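Long-range contacts in glucose-binding protein (Thermus thermophilus HB27, PDB 2B3B), which probably serves as the sugar-binding component of a transport system, and holds a glucose molecule in the cleft between its two lobes: residues F63-G68 with S277-L282; F6-G11 with N45-L50; P115-R120 with P310-I315. All coordinates share one frame; numbering follows the deposited sequence.

Contact 1. Residues F63-G68 with S277-L282. With GLC (alpha-D-glucopyranose), chain G.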
# COMPACT_ATOMS: atom_id res chain seq x y z
N PHE A 63 2.26 -1.16 16.68
CA PHE A 63 1.41 -1.68 15.60
C PHE A 63 1.76 -1.08 14.26
O PHE A 63 2.09 0.12 14.15
CB PHE A 63 -0.09 -1.52 15.93
CG PHE A 63 -0.54 -0.10 16.15
CD1 PHE A 63 -0.88 0.71 15.08
CD2 PHE A 63 -0.66 0.41 17.44
CE1 PHE A 63 -1.32 2.04 15.27
CE2 PHE A 63 -1.10 1.71 17.65
CZ PHE A 63 -1.44 2.54 16.56
N GLN A 64 1.69 -1.93 13.24
CA GLN A 64 1.82 -1.52 11.86
C GLN A 64 0.77 -0.46 11.55
O GLN A 64 -0.39 -0.62 11.88
CB GLN A 64 1.60 -2.72 10.95
CG GLN A 64 1.82 -2.46 9.49
CD GLN A 64 1.46 -3.65 8.59
OE1 GLN A 64 1.25 -4.76 9.04
NE2 GLN A 64 1.40 -3.39 7.30
N VAL A 65 1.20 0.62 10.92
CA VAL A 65 0.31 1.72 10.62
C VAL A 65 0.89 2.49 9.47
O VAL A 65 2.11 2.66 9.35
CB VAL A 65 0.08 2.61 11.88
CG1 VAL A 65 1.39 3.20 12.42
CG2 VAL A 65 -0.95 3.74 11.58
N HIS A 66 0.01 2.96 8.59
CA HIS A 66 0.42 3.70 7.44
C HIS A 66 0.77 5.14 7.81
O HIS A 66 0.01 5.82 8.52
CB HIS A 66 -0.68 3.70 6.36
CG HIS A 66 -0.85 2.38 5.68
ND1 HIS A 66 -2.05 1.72 5.57
CD2 HIS A 66 0.06 1.58 5.08
CE1 HIS A 66 -1.88 0.59 4.92
NE2 HIS A 66 -0.61 0.49 4.59
N ALA A 67 1.89 5.60 7.29
CA ALA A 67 2.26 6.99 7.39
C ALA A 67 1.24 7.85 6.65
O ALA A 67 0.82 7.51 5.51
CB ALA A 67 3.66 7.23 6.81
N GLY A 68 0.86 8.97 7.27
CA GLY A 68 -0.04 9.93 6.66
C GLY A 68 -1.33 10.07 7.44
O GLY A 68 -1.34 9.94 8.65
N SER A 277 3.65 3.94 3.06
CA SER A 277 4.73 3.56 3.96
C SER A 277 4.17 2.85 5.19
O SER A 277 3.28 3.36 5.91
CB SER A 277 5.54 4.81 4.35
OG SER A 277 6.64 4.47 5.16
N ASP A 278 4.70 1.65 5.43
CA ASP A 278 4.47 0.94 6.68
C ASP A 278 5.38 1.51 7.77
O ASP A 278 6.58 1.68 7.55
CB ASP A 278 4.74 -0.54 6.50
CG ASP A 278 3.78 -1.20 5.51
OD1 ASP A 278 2.54 -1.03 5.68
OD2 ASP A 278 4.26 -1.90 4.59
N SER A 279 4.81 1.78 8.94
CA SER A 279 5.53 2.42 10.02
C SER A 279 5.05 1.83 11.34
O SER A 279 4.01 1.16 11.40
CB SER A 279 5.34 3.95 9.93
OG SER A 279 4.08 4.37 10.41
N PHE A 280 5.84 2.06 12.38
CA PHE A 280 5.53 1.62 13.72
C PHE A 280 5.67 2.79 14.70
O PHE A 280 6.62 3.55 14.63
CB PHE A 280 6.49 0.51 14.14
CG PHE A 280 6.17 -0.82 13.52
CD1 PHE A 280 5.22 -1.64 14.09
CD2 PHE A 280 6.80 -1.21 12.36
CE1 PHE A 280 4.89 -2.87 13.51
CE2 PHE A 280 6.50 -2.45 11.76
CZ PHE A 280 5.51 -3.27 12.35
N GLY A 281 4.71 2.90 15.61
CA GLY A 281 4.74 3.88 16.67
C GLY A 281 4.84 3.29 18.06
O GLY A 281 5.06 2.09 18.24
N LEU A 282 4.64 4.16 19.05
CA LEU A 282 4.68 3.79 20.46
C LEU A 282 3.36 4.20 21.14
O LEU A 282 3.20 5.35 21.53
CB LEU A 282 5.87 4.46 21.14
CG LEU A 282 6.11 4.10 22.62
CD1 LEU A 282 6.38 2.61 22.82
CD2 LEU A 282 7.29 4.92 23.16
C1 GLC G . -0.83 -2.85 3.08
C2 GLC G . 0.66 -2.68 3.55
C3 GLC G . 1.67 -3.70 3.00
C4 GLC G . 0.99 -5.04 2.70
C5 GLC G . -0.21 -4.85 1.76
C6 GLC G . -0.99 -6.13 1.43
O1 GLC G . -1.47 -1.71 2.64
O2 GLC G . 1.14 -1.33 3.56
O3 GLC G . 2.67 -3.90 3.98
O4 GLC G . 1.92 -5.93 2.11
O5 GLC G . -1.18 -3.94 2.24
O6 GLC G . -1.52 -6.71 2.58
O HOH W 1 2.20 1.76 16.16
O HOH W 2 0.97 5.27 3.74

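Contact 2. Residues F6-G11 with N45-L50. With GLC (alpha-D-glucopyranose), chain G.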
# COMPACT_ATOMS: atom_id res chain seq x y z
N PHE A 6 2.09 -5.93 16.53
CA PHE A 6 0.81 -6.09 15.87
C PHE A 6 0.96 -5.67 14.40
O PHE A 6 1.54 -4.63 14.09
CB PHE A 6 -0.20 -5.25 16.64
CG PHE A 6 -1.65 -5.44 16.22
CD1 PHE A 6 -2.51 -6.22 16.99
CD2 PHE A 6 -2.15 -4.77 15.12
CE1 PHE A 6 -3.84 -6.38 16.63
CE2 PHE A 6 -3.50 -4.90 14.78
CZ PHE A 6 -4.33 -5.73 15.53
N SER A 7 0.47 -6.50 13.48
CA SER A 7 0.58 -6.22 12.06
C SER A 7 -0.40 -7.11 11.29
O SER A 7 -1.09 -7.95 11.86
CB SER A 7 2.01 -6.50 11.57
OG SER A 7 2.26 -7.87 11.36
N TRP A 8 -0.44 -6.93 9.98
CA TRP A 8 -1.18 -7.85 9.14
C TRP A 8 -0.27 -8.68 8.26
O TRP A 8 -0.68 -9.21 7.23
CB TRP A 8 -2.29 -7.13 8.37
CG TRP A 8 -1.95 -6.05 7.41
CD1 TRP A 8 -1.77 -6.18 6.07
CD2 TRP A 8 -1.94 -4.64 7.69
NE1 TRP A 8 -1.60 -4.94 5.49
CE2 TRP A 8 -1.71 -3.98 6.45
CE3 TRP A 8 -2.12 -3.88 8.84
CZ2 TRP A 8 -1.63 -2.58 6.36
CZ3 TRP A 8 -2.03 -2.48 8.75
CH2 TRP A 8 -1.78 -1.85 7.52
N TRP A 9 0.97 -8.84 8.69
CA TRP A 9 1.93 -9.55 7.86
C TRP A 9 1.88 -11.05 8.12
O TRP A 9 2.86 -11.66 8.56
CB TRP A 9 3.32 -8.97 8.06
CG TRP A 9 3.45 -7.63 7.45
CD1 TRP A 9 2.85 -7.18 6.28
CD2 TRP A 9 4.24 -6.54 7.94
NE1 TRP A 9 3.20 -5.88 6.06
CE2 TRP A 9 4.07 -5.47 7.03
CE3 TRP A 9 5.06 -6.37 9.07
CZ2 TRP A 9 4.70 -4.24 7.21
CZ3 TRP A 9 5.68 -5.14 9.25
CH2 TRP A 9 5.50 -4.09 8.33
N ALA A 10 0.73 -11.65 7.83
CA ALA A 10 0.48 -13.05 8.13
C ALA A 10 0.83 -13.88 6.93
O ALA A 10 0.94 -13.37 5.82
CB ALA A 10 -0.96 -13.25 8.51
N GLY A 11 1.04 -15.18 7.16
CA GLY A 11 1.26 -16.14 6.09
C GLY A 11 2.44 -15.78 5.22
O GLY A 11 3.55 -15.51 5.73
N ASN A 45 -8.94 -6.04 8.20
CA ASN A 45 -9.23 -6.74 9.45
C ASN A 45 -8.39 -6.24 10.63
O ASN A 45 -8.88 -6.13 11.74
CB ASN A 45 -9.05 -8.25 9.27
CG ASN A 45 -10.05 -8.83 8.28
OD1 ASN A 45 -11.11 -8.23 8.05
ND2 ASN A 45 -9.72 -9.98 7.68
N ALA A 46 -7.11 -5.95 10.38
CA ALA A 46 -6.20 -5.49 11.47
C ALA A 46 -6.70 -4.21 12.14
O ALA A 46 -6.67 -4.08 13.37
CB ALA A 46 -4.79 -5.30 10.96
N ARG A 47 -7.12 -3.27 11.30
CA ARG A 47 -7.78 -2.00 11.68
C ARG A 47 -8.92 -2.25 12.69
O ARG A 47 -9.02 -1.59 13.73
CB ARG A 47 -8.29 -1.37 10.37
CG ARG A 47 -8.74 0.07 10.32
CD ARG A 47 -8.66 0.56 8.81
NE ARG A 47 -7.26 0.57 8.35
CZ ARG A 47 -6.81 0.18 7.14
NH1 ARG A 47 -7.62 -0.34 6.22
NH2 ARG A 47 -5.51 0.23 6.89
N ALA A 48 -9.76 -3.24 12.40
CA ALA A 48 -10.93 -3.54 13.24
C ALA A 48 -10.56 -4.15 14.58
O ALA A 48 -11.15 -3.81 15.62
CB ALA A 48 -11.91 -4.45 12.49
N VAL A 49 -9.61 -5.06 14.56
CA VAL A 49 -9.16 -5.70 15.78
C VAL A 49 -8.36 -4.70 16.65
O VAL A 49 -8.53 -4.66 17.87
CB VAL A 49 -8.33 -6.94 15.44
CG1 VAL A 49 -7.74 -7.56 16.70
CG2 VAL A 49 -9.23 -7.94 14.70
N LEU A 50 -7.54 -3.87 16.02
CA LEU A 50 -6.78 -2.85 16.75
C LEU A 50 -7.73 -1.92 17.46
O LEU A 50 -7.52 -1.58 18.61
CB LEU A 50 -5.86 -2.05 15.82
CG LEU A 50 -4.95 -1.00 16.51
CD1 LEU A 50 -4.00 -1.66 17.45
CD2 LEU A 50 -4.19 -0.21 15.46
C1 GLC G . -0.83 -2.85 3.08
C2 GLC G . 0.66 -2.68 3.55
C3 GLC G . 1.67 -3.70 3.00
C4 GLC G . 0.99 -5.04 2.70
C5 GLC G . -0.21 -4.85 1.76
C6 GLC G . -0.99 -6.13 1.43
O1 GLC G . -1.47 -1.71 2.64
O2 GLC G . 1.14 -1.33 3.56
O3 GLC G . 2.67 -3.90 3.98
O4 GLC G . 1.92 -5.93 2.11
O5 GLC G . -1.18 -3.94 2.24
O6 GLC G . -1.52 -6.71 2.58

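Contact 3. Residues P115-R120 with P310-I315. With GLC (alpha-D-glucopyranose), chain G.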
# COMPACT_ATOMS: atom_id res chain seq x y z
N PRO A 115 8.91 4.98 9.91
CA PRO A 115 8.81 4.27 8.64
C PRO A 115 9.84 3.15 8.44
O PRO A 115 11.06 3.35 8.68
CB PRO A 115 9.01 5.35 7.60
CG PRO A 115 9.10 6.64 8.33
CD PRO A 115 9.31 6.40 9.74
N VAL A 116 9.36 2.00 7.97
CA VAL A 116 10.25 0.87 7.75
C VAL A 116 10.52 0.67 6.28
O VAL A 116 11.50 0.03 5.88
CB VAL A 116 9.72 -0.41 8.45
CG1 VAL A 116 8.41 -0.87 7.87
CG2 VAL A 116 10.77 -1.56 8.35
N ASN A 117 9.67 1.26 5.44
CA ASN A 117 9.70 0.98 4.03
C ASN A 117 8.96 2.04 3.23
O ASN A 117 8.36 2.96 3.79
CB ASN A 117 9.09 -0.41 3.77
CG ASN A 117 7.56 -0.47 3.95
OD1 ASN A 117 6.90 0.54 4.13
ND2 ASN A 117 7.01 -1.69 3.88
N ILE A 118 9.06 1.89 1.92
CA ILE A 118 8.19 2.57 0.96
C ILE A 118 7.65 1.47 0.01
O ILE A 118 8.44 0.72 -0.58
CB ILE A 118 8.96 3.59 0.10
CG1 ILE A 118 9.66 4.66 0.97
CG2 ILE A 118 8.03 4.23 -0.95
CD1 ILE A 118 8.69 5.66 1.59
N HIS A 119 6.32 1.37 -0.12
CA HIS A 119 5.69 0.59 -1.18
C HIS A 119 5.13 1.52 -2.24
O HIS A 119 4.80 2.67 -1.96
CB HIS A 119 4.54 -0.30 -0.68
CG HIS A 119 4.96 -1.65 -0.16
ND1 HIS A 119 5.51 -2.62 -0.97
CD2 HIS A 119 4.84 -2.20 1.07
CE1 HIS A 119 5.75 -3.69 -0.24
NE2 HIS A 119 5.35 -3.47 1.00
N ARG A 120 5.01 1.01 -3.45
CA ARG A 120 4.38 1.72 -4.55
C ARG A 120 3.08 0.99 -4.88
O ARG A 120 3.06 -0.24 -4.93
CB ARG A 120 5.28 1.66 -5.76
CG ARG A 120 4.78 2.46 -6.95
CD ARG A 120 5.80 2.44 -8.03
NE ARG A 120 5.44 3.33 -9.13
CZ ARG A 120 6.21 3.58 -10.18
NH1 ARG A 120 7.40 3.01 -10.29
NH2 ARG A 120 5.81 4.41 -11.13
N PRO A 310 14.26 -6.25 1.03
CA PRO A 310 14.49 -7.13 -0.14
C PRO A 310 13.55 -8.35 -0.20
O PRO A 310 13.19 -8.76 -1.29
CB PRO A 310 15.97 -7.56 0.03
CG PRO A 310 16.58 -6.44 0.83
CD PRO A 310 15.49 -6.03 1.81
N LEU A 311 13.17 -8.89 0.95
CA LEU A 311 12.22 -10.00 1.05
C LEU A 311 10.77 -9.56 0.75
O LEU A 311 9.97 -10.28 0.16
CB LEU A 311 12.25 -10.58 2.48
CG LEU A 311 13.53 -11.30 2.90
CD1 LEU A 311 13.65 -11.50 4.41
CD2 LEU A 311 13.62 -12.65 2.16
N LYS A 312 10.46 -8.35 1.21
CA LYS A 312 9.11 -7.77 1.12
C LYS A 312 8.66 -7.29 -0.27
O LYS A 312 7.47 -7.33 -0.57
CB LYS A 312 9.05 -6.62 2.12
CG LYS A 312 7.68 -5.96 2.34
CD LYS A 312 6.81 -6.80 3.18
CE LYS A 312 5.67 -5.98 3.77
NZ LYS A 312 4.66 -5.71 2.69
N GLY A 313 9.58 -6.79 -1.09
CA GLY A 313 9.27 -6.12 -2.35
C GLY A 313 9.12 -4.60 -2.28
O GLY A 313 9.10 -3.91 -3.29
N SER A 314 9.01 -4.08 -1.07
CA SER A 314 9.09 -2.63 -0.83
C SER A 314 10.56 -2.23 -0.91
O SER A 314 11.43 -3.09 -0.91
CB SER A 314 8.59 -2.30 0.56
OG SER A 314 9.06 -3.23 1.52
N ILE A 315 10.82 -0.92 -0.92
CA ILE A 315 12.19 -0.41 -0.77
C ILE A 315 12.32 0.19 0.64
O ILE A 315 11.32 0.39 1.34
CB ILE A 315 12.55 0.60 -1.90
CG1 ILE A 315 11.68 1.86 -1.79
CG2 ILE A 315 12.40 -0.08 -3.23
CD1 ILE A 315 11.86 2.87 -2.89
C1 GLC G . -0.83 -2.85 3.08
C2 GLC G . 0.66 -2.68 3.55
C3 GLC G . 1.67 -3.70 3.00
C4 GLC G . 0.99 -5.04 2.70
C5 GLC G . -0.21 -4.85 1.76
C6 GLC G . -0.99 -6.13 1.43
O1 GLC G . -1.47 -1.71 2.64
O2 GLC G . 1.14 -1.33 3.56
O3 GLC G . 2.67 -3.90 3.98
O4 GLC G . 1.92 -5.93 2.11
O5 GLC G . -1.18 -3.94 2.24
O6 GLC G . -1.52 -6.71 2.58

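Contact 1. Residues F63-G68 with S277-L282
Ser279 and Val65 form an antiparallel hydrogen-bonded pair, with Ser279 N giving to Val65 O and Val65 N to Ser279 O, each at 2.9 Å. The serine hydroxyl adds a third bond: OG, placed between its own backbone N and carbonyl carbon (chi1 78°), donates to Val65 O at 2.8 Å. It comes from above the carbonyl plane, on the face opposite to that used by Ser279 N, and two donors of one residue thus grip a single oxygen. Ser113 OG is a further partner of this hydroxyl. On the other side of the sheet Gln64 and Asp278 run side by side, their amide and carboxylate planes 85° apart. Gln64 NE2, in the plane of its amide, meets Asp278 OD1 at 3.1 Å from above the carboxylate, while OE1 takes the backbone N of Trp8; together these bonds fix the rotation of the amide. The bond from Gln64 probably helps to position the carboxylate for glucose: Asp278 OD1 accepts a hydrogen bond from the sugar O2 and Asp278 OD2 one from O3, both at 2.6 Å. His66, beside the aspartate and bonded through ND1 to Glu70, gives NE2 to the same O2 at 2.7 Å, which makes that hydroxyl acceptor and donor at once. Away from the sugar, Gln64 CA rests off-centre on the Phe280 ring in a CH-pi contact. Strand 62-66 lies between parallel strand 2-7 and antiparallel strand 272-280; helix 289-299 packs on Phe280, and helix 44-55 packs on Phe63 across the sheet.

Contact 2. Residues F6-G11 with N45-L50
Ala46 O accepts the helical bond from Leu50 N at 2.8 Å and is also met by the edge of the Phe6 ring, whose CE2 lies 3.6 Å from Ala46 O. This is the helix-on-sheet packing of a beta-alpha-beta crossover: helix 44-55 links parallel strands 32-37 and 62-66 and passes over strand 2-7 between them. Phe6 carries much of the contact. With CG opposite the backbone N (chi1 -172°), its ring projects from the strand onto the helix, where Leu50 CD1 lies above one face, off toward the rim, and Leu50 CB is 3.8 Å from Phe6 CE2. Val49 CG1 approaches near the ring plane, 4.0 Å from Phe6 CZ. One turn closer to the sugar, the methyl of Ala46 rests against the indole of Trp8, Ala46 CB to Trp8 CE3 being 3.7 Å. Arg47 NH2 comes obliquely to within 4.3 Å of Trp8 CH2, while Arg47 NE forms a salt bridge with Glu354. At Ser7 to Trp9 the chain bends in an ST turn, Ser7 OG accepting from Trp9 N, as the two tryptophans enter the binding site. Both turn edges to glucose: Trp8 NE1 makes a weak bond of 3.4 Å to the ring oxygen O5, whereas Trp9 NE1 donates to the sugar O3 at 2.9 Å, close to straight at 163° and in the plane of the indole.

Contact 3. Residues P115-R120 with P310-I315
His119 has Ser314 CB over the centre of one ring face, a CH-pi contact with the carbon 3.4 Å from the ring centroid, and Lys312 at its edge. Trp244 also meets this imidazole edge-to-face. The lysine crosses the histidine at about a right angle, with CE in the ring plane and NZ donating to His119 NE2 at 2.9 Å from a position tilted 21° out of it. His119 ND1 is hydrogen-bonded to Asp243 OD1, so both ends of the imidazole are held, an arrangement consistent with a neutral ring that keeps its proton on ND1. Lys312 reaches the sugar by bends at chi2 and chi4 (76° and 75°), and its NZ also gives hydrogen bonds to glucose O4 at 2.8 Å and O3 at 3.0 Å. A single antiparallel bridge ties the two backbones: Ile118 N to Ile315 O at 2.8 Å, and Ile315 N to Ile118 O at 2.9 Å. Ile315 CG1 packs on Ile118 CB, with helix 328-339 touching both isoleucines. Nearby Asn117 lies beside Ser314, its OD1 accepting from Asp278 N, while Ser314 OG is hydrogen-bonded to Asn309 OD1. Gly313, with positive phi, turns the chain out of helix 302-312 into this bridge. Lys312, steadied by His119, thus forms part of the polar sugar site of a periplasmic-type binding protein, consistent with the solute-binding protein family.

In the fold
All three contacts reach one mixed sheet and touch the same glucose. Their centres lie about 12 Å apart for contacts 1 and 2, 13 Å for contacts 1 and 3, and 18 Å for contacts 2 and 3. In the sheet, strand 62-66 of contact 1 neighbours strand 2-7 of contact 2, while its partner 272-280 also pairs with strand 119-120 of contact 3. Along the chain contact 2 closes before the others open; contacts 1 and 3 interleave, so residues distant in sequence converge on the sugar. Glu13, Ala42 and His348 bring further hydrogen bonds to a site assembled from many separate parts of the chain.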